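Local atomic coordinates of glyoxylate-induced Protein (Pseudomonas aeruginosa, PDB entry 1SQ4), a protein that is of unknown function, with two cupin domains, and may act as a ureidoglycine aminohydrolase like its relatives. Residues V224-L227 and N228-W231. Sequence-based numbering, arbitrary orientation.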
# COMPACT_ATOMS: atom_id res chain seq x y z
N VAL A 224 -2.32 0.59 -24.93
CA VAL A 224 -1.95 0.31 -23.56
C VAL A 224 -0.80 1.27 -23.32
O VAL A 224 0.29 1.11 -23.87
CB VAL A 224 -1.45 -1.15 -23.38
CG1 VAL A 224 -1.09 -1.41 -21.92
CG2 VAL A 224 -2.54 -2.11 -23.82
N TYR A 225 -1.07 2.30 -22.53
CA TYR A 225 -0.08 3.33 -22.25
C TYR A 225 0.50 3.06 -20.88
O TYR A 225 -0.18 2.62 -19.97
CB TYR A 225 -0.75 4.70 -22.24
CG TYR A 225 0.14 5.85 -22.67
CD1 TYR A 225 0.37 6.11 -24.02
CD2 TYR A 225 0.68 6.73 -21.73
CE1 TYR A 225 1.12 7.20 -24.42
CE2 TYR A 225 1.44 7.83 -22.12
CZ TYR A 225 1.64 8.06 -23.47
OH TYR A 225 2.37 9.15 -23.88
N ARG A 226 1.78 3.35 -20.75
CA ARG A 226 2.47 3.15 -19.50
C ARG A 226 2.74 4.51 -18.85
O ARG A 226 3.52 5.30 -19.38
CB ARG A 226 3.78 2.42 -19.79
CG ARG A 226 4.72 2.26 -18.62
CD ARG A 226 4.18 1.25 -17.65
NE ARG A 226 5.16 0.87 -16.64
CZ ARG A 226 6.25 0.13 -16.88
NH1 ARG A 226 6.50 -0.30 -18.10
NH2 ARG A 226 7.07 -0.18 -15.88
N LEU A 227 2.09 4.79 -17.73
CA LEU A 227 2.31 6.05 -17.02
C LEU A 227 3.03 5.70 -15.73
O LEU A 227 2.43 5.14 -14.81
CB LEU A 227 0.98 6.74 -16.71
CG LEU A 227 0.12 7.11 -17.93
CD1 LEU A 227 -1.34 7.25 -17.52
CD2 LEU A 227 0.64 8.38 -18.57
N ASN A 228 4.31 6.01 -15.67
CA ASN A 228 5.11 5.73 -14.48
C ASN A 228 4.90 4.35 -13.85
O ASN A 228 4.17 4.22 -12.87
CB ASN A 228 4.82 6.81 -13.42
CG ASN A 228 5.56 6.56 -12.12
OD1 ASN A 228 6.76 6.31 -12.12
ND2 ASN A 228 4.85 6.65 -11.01
N GLN A 229 5.52 3.31 -14.40
CA GLN A 229 5.38 1.99 -13.79
C GLN A 229 3.97 1.39 -13.83
O GLN A 229 3.75 0.29 -13.32
CB GLN A 229 5.86 2.04 -12.34
CG GLN A 229 7.33 2.31 -12.19
CD GLN A 229 8.17 1.16 -12.72
OE1 GLN A 229 8.36 0.15 -12.03
NE2 GLN A 229 8.64 1.30 -13.96
N ASP A 230 3.01 2.10 -14.42
CA ASP A 230 1.64 1.60 -14.48
C ASP A 230 1.06 1.56 -15.89
O ASP A 230 0.93 2.59 -16.53
CB ASP A 230 0.73 2.47 -13.60
CG ASP A 230 0.96 2.25 -12.12
OD1 ASP A 230 0.59 3.13 -11.32
OD2 ASP A 230 1.50 1.19 -11.75
N TRP A 231 0.71 0.37 -16.36
CA TRP A 231 0.12 0.26 -17.68
C TRP A 231 -1.39 0.45 -17.57
O TRP A 231 -2.05 -0.15 -16.71
CB TRP A 231 0.41 -1.10 -18.30
CG TRP A 231 1.85 -1.35 -18.67
CD1 TRP A 231 2.79 -1.99 -17.91
CD2 TRP A 231 2.49 -1.01 -19.90
NE1 TRP A 231 3.97 -2.08 -18.61
CE2 TRP A 231 3.82 -1.49 -19.83
CE3 TRP A 231 2.07 -0.36 -21.07
CZ2 TRP A 231 4.73 -1.33 -20.88
CZ3 TRP A 231 2.98 -0.20 -22.11
CH2 TRP A 231 4.29 -0.68 -22.01
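Arg226 lays its aliphatic chain across the indole of Trp231, on the face of the hairpin that the two residues share. Its CD sits over one face of the five-membered ring, 3.4 Å from the centroid and 4° off the normal, a CH-pi contact, while CB lies 3.5 Å from CE3 of Trp231 over the six-membered ring. With CG turned away from the backbone N (chi1 173°) and a bend at chi2, the chain runs over the indole, and its guanidinium, inclined 36° to the ring plane, extends alongside the Gln229 side chain. Two residues before Arg226 on the same strand, Val224 meets the indole through CG1, 3.4 Å from CE3 of Trp231.

These side chains ride on a beta hairpin with a two-residue turn, joining strands 222-227 and 230-235 of the C-terminal cupin domain. Asn228 and Gln229 form the turn, both with positive phi, a distorted type I'-like turn. Arg226 and Trp231 are a non-hydrogen-bonded antiparallel pair. Nearer the turn the strands are loosely closed: Leu227 N donates to Asp230 O at 2.8 Å, whereas the return bond from Asp230 N to Leu227 O is longer, 3.1 Å, and more bent.

Farther out, Tyr30 hydrogen-bonds Asp230 OD1. Trp231 packs on Trp231 of a second subunit, and Arg226 and Gln229 touch Thr21 of a third, placing the hairpin at subunit interfaces.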